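PDB 3TMA: methyltransferase from Thermus thermophilus, which catalyses the S-adenosyl-L-methionine-dependent N2-methylation of guanosine at position 6 of phenylalanine tRNA, with a catalytic Rossmann-fold domain fused to an N-terminal THUMP domain. Local coordinates for residues Thr25-Leu30 / Ser186-Leu191; Ala81-Ser86 / Ala163-Gln168; Arg206-Phe211 / Arg268-Val273; Pro230-Asp235 / Trp255-Arg260; Leu316-Ala321 / Gly342-Arg347. All coordinates share one frame; numbering follows the deposited sequence.

Contact 1 (Thr25-Leu30 / Ser186-Leu191); sequences TTHPGL and SLTPVL
The His27 imidazole and the Thr188 side chain come at each other from opposite directions and meet at NE2 and OG1, 3.0 Å apart, in a hydrogen bond whose proton could come from either. Thr188 OG1 sits between its own backbone N and carbonyl carbon (chi1 63°), where it can also accept from Leu191 N at 3.1 Å with a nearly straight N-H (169°). That second bond makes Thr188 the N-cap of helix 189-198, so the atom that meets the histidine is itself held by the first turn. The ring is wedged on two further sides. Leu191 CG lies over one face, 4.3 Å from the ring centroid, a CH-pi contact displaced toward the rim. Val190 CG1 comes up at the edge, in the ring plane, 3.6 Å from His27 CD2. The same methyl group touches Thr26 OG1 and, at 4.0 Å, Leu30 CD1. Thr26 OG1 has its polar partner in Leu72 O, and His74 packs edge-to-face with the His27 ring. Buried near the centre of the molecule, the contact joins the loop between strand 21-25 and helix 31-41, on the N-terminal side of the protein, to the N-terminus of helix 189-198 in the methyltransferase domain, with helix 216-225 packed behind Pro189.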
# COMPACT_ATOMS: atom_id res chain seq x y z
N THR A 25 2.77 6.23 -5.02
CA THR A 25 3.55 5.80 -3.88
C THR A 25 2.92 4.57 -3.24
O THR A 25 1.70 4.37 -3.30
CB THR A 25 3.64 6.88 -2.79
OG1 THR A 25 2.32 7.18 -2.34
CG2 THR A 25 4.24 8.16 -3.33
N THR A 26 3.75 3.74 -2.62
CA THR A 26 3.28 2.50 -1.98
C THR A 26 4.21 2.28 -0.76
O THR A 26 5.09 3.11 -0.51
CB THR A 26 3.34 1.32 -3.01
OG1 THR A 26 2.74 0.14 -2.46
CG2 THR A 26 4.82 1.01 -3.47
N HIS A 27 4.10 1.16 -0.05
CA HIS A 27 5.15 0.85 0.96
C HIS A 27 6.49 0.57 0.29
O HIS A 27 6.56 -0.21 -0.64
CB HIS A 27 4.74 -0.36 1.82
CG HIS A 27 3.41 -0.18 2.50
ND1 HIS A 27 3.29 0.27 3.79
CD2 HIS A 27 2.15 -0.42 2.06
CE1 HIS A 27 2.01 0.32 4.12
NE2 HIS A 27 1.30 -0.11 3.10
N PRO A 28 7.59 1.15 0.80
CA PRO A 28 8.90 0.69 0.31
C PRO A 28 9.00 -0.83 0.35
O PRO A 28 8.58 -1.45 1.35
CB PRO A 28 9.89 1.32 1.32
CG PRO A 28 9.18 2.71 1.64
CD PRO A 28 7.69 2.28 1.75
N GLY A 29 9.52 -1.41 -0.73
CA GLY A 29 9.56 -2.88 -0.87
C GLY A 29 8.48 -3.47 -1.78
O GLY A 29 8.54 -4.65 -2.15
N LEU A 30 7.47 -2.67 -2.10
CA LEU A 30 6.38 -3.15 -2.97
C LEU A 30 6.42 -2.48 -4.37
O LEU A 30 5.45 -2.58 -5.12
CB LEU A 30 5.02 -2.84 -2.32
CG LEU A 30 4.68 -3.43 -0.93
CD1 LEU A 30 3.22 -3.06 -0.51
CD2 LEU A 30 4.85 -4.96 -0.92
N SER A 186 -1.75 -1.56 12.12
CA SER A 186 -0.86 -0.93 11.16
C SER A 186 -1.10 -1.48 9.75
O SER A 186 -0.48 -1.02 8.78
CB SER A 186 0.61 -1.09 11.59
OG SER A 186 1.39 -0.04 11.05
N LEU A 187 -2.01 -2.46 9.62
CA LEU A 187 -2.10 -3.26 8.39
C LEU A 187 -3.04 -2.69 7.32
O LEU A 187 -4.25 -2.85 7.42
CB LEU A 187 -2.49 -4.69 8.69
CG LEU A 187 -2.54 -5.41 7.34
CD1 LEU A 187 -1.17 -5.87 6.96
CD2 LEU A 187 -3.48 -6.56 7.37
N THR A 188 -2.48 -2.16 6.25
CA THR A 188 -3.29 -1.41 5.28
C THR A 188 -3.90 -2.38 4.28
O THR A 188 -3.34 -3.47 4.04
CB THR A 188 -2.43 -0.38 4.52
OG1 THR A 188 -1.43 -1.09 3.76
CG2 THR A 188 -1.68 0.49 5.51
N PRO A 189 -4.97 -1.94 3.58
CA PRO A 189 -5.41 -2.75 2.43
C PRO A 189 -4.32 -2.91 1.34
O PRO A 189 -4.33 -3.91 0.61
CB PRO A 189 -6.62 -1.95 1.89
CG PRO A 189 -7.17 -1.26 3.09
CD PRO A 189 -5.97 -0.92 3.96
N VAL A 190 -3.39 -1.96 1.23
CA VAL A 190 -2.30 -2.10 0.24
C VAL A 190 -1.38 -3.32 0.56
O VAL A 190 -1.03 -4.09 -0.31
CB VAL A 190 -1.48 -0.80 0.15
CG1 VAL A 190 -0.19 -1.05 -0.66
CG2 VAL A 190 -2.35 0.32 -0.53
N LEU A 191 -1.01 -3.46 1.83
CA LEU A 191 -0.26 -4.61 2.27
C LEU A 191 -1.02 -5.93 2.12
O LEU A 191 -0.44 -6.94 1.66
CB LEU A 191 0.16 -4.44 3.73
CG LEU A 191 1.66 -4.20 3.78
CD1 LEU A 191 2.08 -3.85 5.21
CD2 LEU A 191 2.35 -5.48 3.27

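Contact 2 (Ala81-Ser86 / Ala163-Gln168); sequences ARLLLS and AFLGVQ
Leu83 CD1 and Leu165 CD1 touch at 3.6 Å, their side chains crossing at an angle on the face of the sheet that also carries Ala81 and Ala163. A chi1 of 63° folds Leu83 back over its own backbone, bringing its end nearer the partner strand. Leu85 CD2 extends this apolar patch to Ala163 CB at 4.1 Å. Beneath it the two strands run antiparallel: Ala81 with Leu165 and Leu83 with Ala163 are hydrogen-bonded pairs, the shortest bond being Ala163 N to Leu83 O at 2.7 Å. Arg82 with Phe164 is the non-hydrogen-bonded pair between them, its side chains on the other face. There the extended arginine lies alongside the phenylalanine, pointing the same way; Arg82 CG makes a CH-pi contact over the ring, and Arg82 NE comes within 3.6 Å of Phe164 CZ. The guanidinium plane is inclined 43° to the ring. At the polar edge this group forms salt bridges with Glu48 and Glu162, and a cation-pi contact with Trp21. These strands, 76-84 and 162-168, are neighbours within the mixed sheet of the THUMP-containing half; helix 90-99 covers the leucine face, while Arg57 of strand 55-59 touches both Arg82 and Phe164.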
# COMPACT_ATOMS: atom_id res chain seq x y z
N ALA A 81 6.17 19.12 -14.47
CA ALA A 81 7.51 19.50 -14.94
C ALA A 81 8.53 18.69 -14.18
O ALA A 81 8.36 18.42 -12.98
CB ALA A 81 7.80 20.96 -14.69
N ARG A 82 9.61 18.36 -14.87
CA ARG A 82 10.79 17.84 -14.19
C ARG A 82 11.97 18.60 -14.75
O ARG A 82 12.08 18.76 -15.96
CB ARG A 82 10.87 16.35 -14.50
CG ARG A 82 12.13 15.63 -14.19
CD ARG A 82 11.86 14.14 -14.62
NE ARG A 82 12.88 13.19 -14.19
CZ ARG A 82 12.70 11.87 -14.12
NH1 ARG A 82 13.69 11.11 -13.68
NH2 ARG A 82 11.52 11.31 -14.45
N LEU A 83 12.80 19.14 -13.88
CA LEU A 83 13.95 19.89 -14.37
C LEU A 83 15.20 19.76 -13.52
O LEU A 83 15.17 19.40 -12.33
CB LEU A 83 13.64 21.37 -14.61
CG LEU A 83 13.20 22.39 -13.55
CD1 LEU A 83 11.85 22.08 -12.95
CD2 LEU A 83 14.24 22.63 -12.49
N LEU A 84 16.31 20.04 -14.18
CA LEU A 84 17.61 20.01 -13.58
C LEU A 84 17.74 21.32 -12.84
O LEU A 84 17.53 22.37 -13.42
CB LEU A 84 18.67 19.92 -14.68
CG LEU A 84 19.96 19.23 -14.26
CD1 LEU A 84 19.69 17.76 -13.87
CD2 LEU A 84 20.97 19.34 -15.40
N LEU A 85 17.98 21.25 -11.54
CA LEU A 85 18.01 22.45 -10.74
C LEU A 85 19.38 23.07 -10.82
O LEU A 85 20.39 22.38 -10.63
CB LEU A 85 17.64 22.14 -9.28
CG LEU A 85 16.85 23.20 -8.52
CD1 LEU A 85 15.85 23.97 -9.41
CD2 LEU A 85 16.15 22.57 -7.32
N SER A 86 19.24 24.34 -11.18
CA SER A 86 20.25 25.31 -11.44
C SER A 86 20.63 25.79 -10.08
O SER A 86 19.83 26.23 -9.26
CB SER A 86 19.70 26.45 -12.29
OG SER A 86 18.68 27.16 -11.60
N ALA A 163 14.26 18.45 -9.97
CA ALA A 163 13.07 18.83 -9.25
C ALA A 163 11.82 18.49 -10.08
O ALA A 163 11.84 18.57 -11.32
CB ALA A 163 13.12 20.31 -8.90
N PHE A 164 10.76 18.15 -9.38
CA PHE A 164 9.48 17.72 -9.94
C PHE A 164 8.44 18.65 -9.35
O PHE A 164 8.45 18.89 -8.15
CB PHE A 164 9.15 16.29 -9.46
CG PHE A 164 10.14 15.22 -9.92
CD1 PHE A 164 11.40 15.11 -9.34
CD2 PHE A 164 9.77 14.28 -10.88
CE1 PHE A 164 12.30 14.12 -9.76
CE2 PHE A 164 10.65 13.25 -11.27
CZ PHE A 164 11.91 13.19 -10.72
N LEU A 165 7.53 19.17 -10.18
CA LEU A 165 6.48 20.08 -9.72
C LEU A 165 5.16 19.63 -10.29
O LEU A 165 5.08 19.31 -11.50
CB LEU A 165 6.73 21.52 -10.22
CG LEU A 165 7.98 22.22 -9.64
CD1 LEU A 165 9.21 21.96 -10.51
CD2 LEU A 165 7.72 23.70 -9.54
N GLY A 166 4.12 19.65 -9.46
CA GLY A 166 2.77 19.24 -9.92
C GLY A 166 1.76 19.27 -8.80
O GLY A 166 1.88 20.05 -7.87
N VAL A 167 0.74 18.41 -8.91
CA VAL A 167 -0.43 18.49 -8.05
C VAL A 167 -0.76 17.07 -7.56
O VAL A 167 -0.66 16.09 -8.32
CB VAL A 167 -1.64 19.19 -8.81
CG1 VAL A 167 -1.95 18.45 -10.11
CG2 VAL A 167 -2.87 19.26 -7.94
N GLN A 168 -1.00 16.95 -6.26
CA GLN A 168 -1.52 15.72 -5.70
C GLN A 168 -2.93 15.42 -6.23
O GLN A 168 -3.80 16.28 -6.22
CB GLN A 168 -1.55 15.82 -4.18
CG GLN A 168 -1.72 14.46 -3.50
CD GLN A 168 -1.22 14.50 -2.06
OE1 GLN A 168 -0.07 14.84 -1.80
NE2 GLN A 168 -2.09 14.16 -1.12

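Contact 3 (Arg206-Phe211 / Arg268-Val273); sequences RVLDPF and RFFPEV
The Phe270 ring has Leu208 CD1 centred over one face, 3.6 Å from the ring centroid and only 8° off the normal, a direct CH-pi contact; Phe269 CB covers the opposite face nearer the rim. Leu208 belongs to strand 207-209 of the Rossmann-fold methyltransferase sheet, and Phe270 to the loop that leads into the adjacent parallel strand 275-278. A trans chi1 and a chi2 of 70° together set CD1 over the ring, the two side chains crossing at about a right angle. Val273 packs toward the start of the strand, its CG2 4.0 Å from Leu208 CB and its CB 3.9 Å from Arg206 CB. The other flat group, the Arg206 guanidinium, has Val273 CA and the Glu272 carbonyl over one face and Glu272 OE1 at its edge, in plane. Arg206 NH1 and NH2 grip Glu272 OE1 end-on in a salt bridge, each at 3.2 Å. OE1 receives NH2 on its anti lone pair and NH1 from above the carboxylate, the two planes 88° apart. Asp274 also pairs with Arg206 through NH1, and the two acids probably share its charge. A water completes the link, accepting from Arg206 NH2 at 2.9 Å and donating to Glu272 O at 2.6 Å.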
# COMPACT_ATOMS: atom_id res chain seq x y z
N ARG A 206 -9.56 -21.05 -3.16
CA ARG A 206 -10.01 -20.96 -1.76
C ARG A 206 -8.96 -20.23 -0.96
O ARG A 206 -7.76 -20.56 -1.03
CB ARG A 206 -10.18 -22.39 -1.19
CG ARG A 206 -11.31 -23.23 -1.89
CD ARG A 206 -11.08 -24.75 -1.64
NE ARG A 206 -9.80 -25.19 -2.18
CZ ARG A 206 -9.27 -26.40 -2.01
NH1 ARG A 206 -8.09 -26.71 -2.56
NH2 ARG A 206 -9.96 -27.32 -1.35
N VAL A 207 -9.37 -19.27 -0.13
CA VAL A 207 -8.37 -18.43 0.54
C VAL A 207 -8.71 -18.39 2.02
O VAL A 207 -9.92 -18.29 2.35
CB VAL A 207 -8.44 -16.97 0.02
CG1 VAL A 207 -7.53 -16.02 0.88
CG2 VAL A 207 -8.02 -16.93 -1.43
N LEU A 208 -7.70 -18.51 2.90
CA LEU A 208 -7.95 -18.39 4.35
C LEU A 208 -7.16 -17.21 4.92
O LEU A 208 -5.96 -17.07 4.66
CB LEU A 208 -7.56 -19.67 5.10
CG LEU A 208 -7.40 -19.59 6.63
CD1 LEU A 208 -8.79 -19.38 7.32
CD2 LEU A 208 -6.69 -20.89 7.15
N ASP A 209 -7.84 -16.39 5.73
CA ASP A 209 -7.19 -15.32 6.56
C ASP A 209 -7.22 -15.75 8.05
O ASP A 209 -8.23 -15.59 8.74
CB ASP A 209 -7.99 -14.04 6.32
CG ASP A 209 -7.56 -12.88 7.22
OD1 ASP A 209 -6.53 -13.02 7.97
OD2 ASP A 209 -8.27 -11.82 7.18
N PRO A 210 -6.13 -16.35 8.56
CA PRO A 210 -6.24 -17.03 9.86
C PRO A 210 -6.11 -16.11 11.08
O PRO A 210 -6.42 -16.55 12.20
CB PRO A 210 -5.11 -18.07 9.81
CG PRO A 210 -4.01 -17.40 8.96
CD PRO A 210 -4.80 -16.56 7.93
N PHE A 211 -5.66 -14.86 10.89
CA PHE A 211 -5.64 -13.87 11.99
C PHE A 211 -6.39 -12.65 11.52
O PHE A 211 -5.78 -11.63 11.17
CB PHE A 211 -4.19 -13.45 12.36
CG PHE A 211 -3.30 -14.61 12.74
CD1 PHE A 211 -3.26 -15.07 14.04
CD2 PHE A 211 -2.48 -15.23 11.78
CE1 PHE A 211 -2.43 -16.16 14.42
CE2 PHE A 211 -1.66 -16.35 12.13
CZ PHE A 211 -1.63 -16.78 13.47
N ARG A 268 -9.44 -27.60 13.29
CA ARG A 268 -10.68 -27.76 14.06
C ARG A 268 -11.80 -26.90 13.43
O ARG A 268 -12.99 -27.08 13.73
CB ARG A 268 -10.48 -27.32 15.53
CG ARG A 268 -9.62 -28.25 16.40
CD ARG A 268 -9.54 -27.78 17.87
NE ARG A 268 -8.46 -28.43 18.61
CZ ARG A 268 -8.18 -28.22 19.90
NH1 ARG A 268 -8.89 -27.37 20.62
NH2 ARG A 268 -7.20 -28.89 20.48
N PHE A 269 -11.43 -25.96 12.57
CA PHE A 269 -12.34 -24.88 12.13
C PHE A 269 -12.48 -24.71 10.62
O PHE A 269 -13.53 -24.25 10.14
CB PHE A 269 -11.87 -23.55 12.72
CG PHE A 269 -11.83 -23.54 14.22
CD1 PHE A 269 -13.01 -23.43 14.96
CD2 PHE A 269 -10.63 -23.73 14.90
CE1 PHE A 269 -12.99 -23.46 16.36
CE2 PHE A 269 -10.60 -23.76 16.31
CZ PHE A 269 -11.77 -23.63 17.03
N PHE A 270 -11.41 -24.97 9.87
CA PHE A 270 -11.40 -24.69 8.43
C PHE A 270 -11.07 -25.91 7.60
O PHE A 270 -10.22 -26.70 8.01
CB PHE A 270 -10.37 -23.55 8.11
CG PHE A 270 -10.69 -22.25 8.82
CD1 PHE A 270 -11.87 -21.55 8.49
CD2 PHE A 270 -9.91 -21.80 9.88
CE1 PHE A 270 -12.23 -20.37 9.16
CE2 PHE A 270 -10.22 -20.58 10.54
CZ PHE A 270 -11.41 -19.87 10.18
N PRO A 271 -11.58 -25.97 6.37
CA PRO A 271 -11.27 -27.06 5.45
C PRO A 271 -9.99 -26.75 4.66
O PRO A 271 -9.37 -25.67 4.84
CB PRO A 271 -12.48 -27.07 4.51
CG PRO A 271 -12.85 -25.63 4.40
CD PRO A 271 -12.57 -25.03 5.79
N GLU A 272 -9.60 -27.66 3.77
CA GLU A 272 -8.45 -27.39 2.91
C GLU A 272 -8.69 -26.09 2.09
O GLU A 272 -9.84 -25.81 1.69
CB GLU A 272 -8.25 -28.53 1.93
CG GLU A 272 -7.11 -28.27 0.92
CD GLU A 272 -6.93 -29.44 -0.04
OE1 GLU A 272 -7.66 -29.51 -1.07
OE2 GLU A 272 -6.08 -30.30 0.27
N VAL A 273 -7.63 -25.34 1.82
CA VAL A 273 -7.70 -24.14 0.99
C VAL A 273 -6.49 -24.11 0.03
O VAL A 273 -5.62 -24.99 0.11
CB VAL A 273 -7.71 -22.81 1.85
CG1 VAL A 273 -8.94 -22.72 2.73
CG2 VAL A 273 -6.43 -22.67 2.65
O HOH W 1 -11.77 -27.29 0.90

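Contact 4 (Pro230-Asp235 / Trp255-Arg260); sequences PVYAGD and WIRFLR
Val231 and Ile256 lie side by side and point the same way, Val231 CG1 4.0 Å from Ile256 CG2. On the same face Ala233 CB meets Phe258 CD1 at 3.6 Å, and Ile256 CG2 rests over one face of the Phe258 ring toward its rim. On the other face Tyr232 and Arg257 cross. Arg257 turns CG away from its backbone N (chi1 176°) and runs straight on to NE, bringing CD to 3.9 Å from Tyr232 CE1; ring and guanidinium planes stand 82° apart, and Leu259 CD1 covers one guanidinium face. The backbone bonds follow the parallel pattern: Val231 O accepts from Arg257 N at 2.9 Å, in an almost straight bond, Ala233 N donates to Arg257 O, Ala233 O accepts from Leu259 N, and Asp235 N donates to Leu259 O at 3.2 Å. CA-H...O contacts fall between them, such as Gly234 CA to Leu259 O at 3.2 Å. One water links the segments beside the first backbone bond, accepting from Val231 N and donating to Trp255 O at 2.7 Å. Strand 231-235, helix 238-250 and strand 257-260 form a beta-alpha-beta unit of the Rossmann fold. The chemistry implies two unlike faces: Ala233 and Ile256 pack on helix 216-225 and Phe258 on helix 238-250, while opposite them Tyr232 and Leu259 meet the Phe270-Pro271 loop and Arg257 reaches the exposed surface.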
# COMPACT_ATOMS: atom_id res chain seq x y z
N PRO A 230 -14.13 -18.99 -2.53
CA PRO A 230 -14.48 -19.10 -1.11
C PRO A 230 -13.42 -18.42 -0.20
O PRO A 230 -12.23 -18.61 -0.40
CB PRO A 230 -14.50 -20.61 -0.86
CG PRO A 230 -14.77 -21.23 -2.29
CD PRO A 230 -13.93 -20.31 -3.17
N VAL A 231 -13.86 -17.56 0.71
CA VAL A 231 -12.94 -16.85 1.63
C VAL A 231 -13.32 -17.20 3.06
O VAL A 231 -14.50 -17.10 3.42
CB VAL A 231 -13.01 -15.32 1.48
CG1 VAL A 231 -12.09 -14.63 2.53
CG2 VAL A 231 -12.58 -14.92 0.07
N TYR A 232 -12.36 -17.74 3.81
CA TYR A 232 -12.55 -18.15 5.21
C TYR A 232 -11.69 -17.19 6.04
O TYR A 232 -10.61 -16.78 5.59
CB TYR A 232 -12.01 -19.60 5.38
CG TYR A 232 -12.79 -20.64 4.58
CD1 TYR A 232 -13.90 -21.29 5.13
CD2 TYR A 232 -12.37 -21.02 3.29
CE1 TYR A 232 -14.63 -22.25 4.38
CE2 TYR A 232 -13.06 -22.00 2.57
CZ TYR A 232 -14.19 -22.58 3.10
OH TYR A 232 -14.86 -23.50 2.34
N ALA A 233 -12.14 -16.83 7.24
CA ALA A 233 -11.43 -15.85 8.02
C ALA A 233 -11.70 -16.16 9.46
O ALA A 233 -12.85 -16.39 9.84
CB ALA A 233 -11.90 -14.43 7.67
N GLY A 234 -10.66 -16.12 10.30
CA GLY A 234 -10.83 -16.55 11.66
C GLY A 234 -10.20 -15.61 12.65
O GLY A 234 -9.19 -14.94 12.35
N ASP A 235 -10.76 -15.56 13.86
CA ASP A 235 -10.14 -14.81 14.92
C ASP A 235 -10.73 -15.26 16.27
O ASP A 235 -11.85 -15.78 16.32
CB ASP A 235 -10.41 -13.32 14.71
CG ASP A 235 -9.45 -12.44 15.47
OD1 ASP A 235 -9.75 -12.08 16.65
OD2 ASP A 235 -8.39 -12.08 14.87
N TRP A 255 -20.24 -13.00 1.23
CA TRP A 255 -19.99 -14.41 1.19
C TRP A 255 -18.79 -14.83 2.06
O TRP A 255 -18.55 -15.96 2.15
CB TRP A 255 -19.78 -14.85 -0.23
CG TRP A 255 -18.63 -14.24 -0.91
CD1 TRP A 255 -17.37 -14.68 -0.95
CD2 TRP A 255 -18.66 -13.05 -1.67
NE1 TRP A 255 -16.60 -13.87 -1.70
CE2 TRP A 255 -17.37 -12.83 -2.14
CE3 TRP A 255 -19.65 -12.13 -2.00
CZ2 TRP A 255 -17.04 -11.77 -2.92
CZ3 TRP A 255 -19.32 -11.07 -2.77
CH2 TRP A 255 -18.03 -10.90 -3.22
N ILE A 256 -18.05 -13.91 2.65
CA ILE A 256 -16.90 -14.32 3.50
C ILE A 256 -17.43 -15.10 4.72
O ILE A 256 -18.38 -14.65 5.36
CB ILE A 256 -16.14 -13.10 4.01
CG1 ILE A 256 -15.50 -12.35 2.82
CG2 ILE A 256 -15.06 -13.54 5.02
CD1 ILE A 256 -15.15 -10.86 3.19
N ARG A 257 -16.79 -16.23 5.05
CA ARG A 257 -17.19 -17.01 6.21
C ARG A 257 -16.28 -16.60 7.34
O ARG A 257 -15.11 -17.05 7.39
CB ARG A 257 -17.02 -18.50 5.92
CG ARG A 257 -17.32 -19.46 7.13
CD ARG A 257 -17.47 -20.95 6.66
NE ARG A 257 -17.45 -21.91 7.77
CZ ARG A 257 -18.54 -22.21 8.49
NH1 ARG A 257 -19.70 -21.60 8.24
NH2 ARG A 257 -18.47 -23.09 9.48
N PHE A 258 -16.79 -15.73 8.22
CA PHE A 258 -16.03 -15.32 9.42
C PHE A 258 -16.38 -16.27 10.58
O PHE A 258 -17.55 -16.46 10.90
CB PHE A 258 -16.37 -13.89 9.88
CG PHE A 258 -15.88 -12.80 8.93
CD1 PHE A 258 -14.57 -12.36 8.97
CD2 PHE A 258 -16.76 -12.21 8.04
CE1 PHE A 258 -14.10 -11.34 8.12
CE2 PHE A 258 -16.32 -11.20 7.15
CZ PHE A 258 -15.00 -10.78 7.19
N LEU A 259 -15.37 -16.74 11.28
CA LEU A 259 -15.59 -17.76 12.29
C LEU A 259 -14.71 -17.49 13.50
O LEU A 259 -13.56 -17.05 13.35
CB LEU A 259 -15.22 -19.11 11.67
CG LEU A 259 -15.96 -20.42 11.88
CD1 LEU A 259 -17.51 -20.33 11.65
CD2 LEU A 259 -15.30 -21.48 10.98
N ARG A 260 -15.23 -17.70 14.70
CA ARG A 260 -14.40 -17.64 15.89
C ARG A 260 -13.51 -18.88 15.87
O ARG A 260 -14.00 -20.00 15.80
CB ARG A 260 -15.26 -17.61 17.16
CG ARG A 260 -14.41 -17.57 18.45
CD ARG A 260 -15.22 -18.00 19.70
NE ARG A 260 -14.37 -18.65 20.72
CZ ARG A 260 -13.64 -18.01 21.63
NH1 ARG A 260 -12.91 -18.69 22.50
NH2 ARG A 260 -13.63 -16.68 21.67
O HOH W 2 -16.85 -17.73 1.01

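Contact 5 (Leu316-Ala321 / Gly342-Arg347); sequences LTLRPA and GGVYPR
Thr317 and Arg347 form an antiparallel hydrogen-bonded pair, Thr317 N donating to Arg347 O at 3.0 Å and Arg347 N to Thr317 O at 2.9 Å, where strand 312-317 ends and strand 347-353 begins. Around this pair Pro346 is held between two leucines. Leu316 lies beside it, pointing the same way, with CD1 3.6 Å from Pro346 CG; Leu318 CD2 approaches the proline ring from its nitrogen end, 3.7 Å from Pro346 N, and also meets Val344 CG2 at 3.9 Å. Beyond the strand, the Arg347 chain bends at chi2 (66°), bringing CD to 4.0 Å from Pro320 CG. The same bend folds the guanidinium back to its own segment, where NH1 donates to Tyr345 O, an acceptor lying in the guanidinium plane. Thr317 OG1 accepts from Arg319 N at 2.8 Å, closing an ST turn just ahead of helix 320-326, and is also bonded to Tyr296 OH. Leu316 lies close to Asn279, which by similarity binds S-adenosyl-L-methionine. The sheet has its one antiparallel strand, 347-353, inserted between parallel strands 312-317 and 331-338, giving the strand order 3-2-1-4-5-7-6 of Rossmann-fold methyltransferases.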
# COMPACT_ATOMS: atom_id res chain seq x y z
N LEU A 316 3.42 -12.32 6.91
CA LEU A 316 4.17 -11.11 7.31
C LEU A 316 4.70 -11.29 8.75
O LEU A 316 3.92 -11.68 9.64
CB LEU A 316 3.17 -9.95 7.23
CG LEU A 316 3.49 -8.47 7.31
CD1 LEU A 316 4.53 -7.98 6.29
CD2 LEU A 316 2.15 -7.82 7.04
N THR A 317 5.98 -11.00 9.00
CA THR A 317 6.50 -11.15 10.37
C THR A 317 7.66 -10.18 10.66
O THR A 317 8.56 -10.02 9.83
CB THR A 317 7.00 -12.65 10.66
OG1 THR A 317 7.63 -12.71 11.94
CG2 THR A 317 8.03 -13.09 9.62
N LEU A 318 7.68 -9.65 11.87
CA LEU A 318 8.85 -8.94 12.40
C LEU A 318 9.95 -9.84 12.90
O LEU A 318 11.07 -9.36 13.24
CB LEU A 318 8.44 -7.91 13.49
CG LEU A 318 7.73 -6.68 12.88
CD1 LEU A 318 6.87 -5.96 13.95
CD2 LEU A 318 8.75 -5.73 12.24
N ARG A 319 9.68 -11.15 12.96
CA ARG A 319 10.65 -12.08 13.55
C ARG A 319 11.04 -13.21 12.57
O ARG A 319 10.69 -14.37 12.80
CB ARG A 319 10.05 -12.66 14.84
CG ARG A 319 9.99 -11.64 15.99
CD ARG A 319 9.39 -12.25 17.24
NE ARG A 319 9.27 -11.29 18.33
CZ ARG A 319 10.19 -11.05 19.25
NH1 ARG A 319 11.36 -11.71 19.28
NH2 ARG A 319 9.91 -10.15 20.18
N PRO A 320 11.82 -12.89 11.52
CA PRO A 320 12.12 -13.90 10.50
C PRO A 320 12.93 -15.09 11.01
O PRO A 320 12.66 -16.24 10.62
CB PRO A 320 12.87 -13.12 9.41
CG PRO A 320 13.43 -11.91 10.12
CD PRO A 320 12.38 -11.57 11.17
N ALA A 321 13.89 -14.85 11.91
CA ALA A 321 14.67 -15.95 12.44
C ALA A 321 13.78 -16.94 13.22
O ALA A 321 13.91 -18.15 13.11
CB ALA A 321 15.80 -15.44 13.31
N GLY A 342 4.35 0.98 8.83
CA GLY A 342 4.25 1.79 10.04
C GLY A 342 5.59 2.19 10.63
O GLY A 342 5.76 2.15 11.83
N GLY A 343 6.57 2.53 9.79
CA GLY A 343 7.89 2.90 10.28
C GLY A 343 8.88 1.76 10.61
O GLY A 343 10.02 2.03 10.94
N VAL A 344 8.45 0.50 10.51
CA VAL A 344 9.32 -0.64 10.80
C VAL A 344 9.36 -1.58 9.61
O VAL A 344 8.70 -1.31 8.60
CB VAL A 344 8.99 -1.34 12.16
CG1 VAL A 344 9.06 -0.32 13.32
CG2 VAL A 344 7.62 -2.04 12.15
N TYR A 345 10.17 -2.65 9.68
CA TYR A 345 10.44 -3.44 8.47
C TYR A 345 10.17 -4.94 8.63
O TYR A 345 11.12 -5.75 8.78
CB TYR A 345 11.88 -3.21 8.01
CG TYR A 345 12.10 -1.87 7.39
CD1 TYR A 345 12.27 -0.75 8.17
CD2 TYR A 345 12.07 -1.71 6.00
CE1 TYR A 345 12.52 0.50 7.60
CE2 TYR A 345 12.31 -0.45 5.42
CZ TYR A 345 12.54 0.64 6.24
OH TYR A 345 12.75 1.89 5.71
N PRO A 346 8.89 -5.34 8.56
CA PRO A 346 8.63 -6.78 8.55
C PRO A 346 9.12 -7.45 7.26
O PRO A 346 9.38 -6.75 6.25
CB PRO A 346 7.11 -6.85 8.62
CG PRO A 346 6.64 -5.58 8.04
CD PRO A 346 7.65 -4.55 8.51
N ARG A 347 9.28 -8.77 7.30
CA ARG A 347 9.53 -9.55 6.11
C ARG A 347 8.22 -10.14 5.62
O ARG A 347 7.33 -10.42 6.44
CB ARG A 347 10.53 -10.69 6.46
CG ARG A 347 12.00 -10.24 6.39
CD ARG A 347 12.36 -9.18 7.45
NE ARG A 347 13.81 -8.96 7.48
CZ ARG A 347 14.41 -7.78 7.48
NH1 ARG A 347 13.71 -6.67 7.73
NH2 ARG A 347 15.74 -7.72 7.37

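Contacts 3, 4 and 5 belong to one sheet of the methyltransferase domain: 3 and 4 touch through neighbouring strands 207-209 and 231-235, with contact 4 nested inside the loop that contact 3 closes, while contact 5 lies toward the other edge of that sheet. Contact 2 joins two strands of the separate sheet in the THUMP-containing half, its centre about 47 Å from that of contact 4. Contact 1, near the molecular centre, bridges the two halves and touches contact 5. Contacts 1 and 3 are mostly buried, yet contact 1 turns on a histidine-threonine bond and contact 3 adds a salt bridge at its more exposed end. Of the partly buried ones, 2 and 4 rest on runs of backbone bonds, antiparallel and parallel, while 5 has a single antiparallel pair with apolar packing round it.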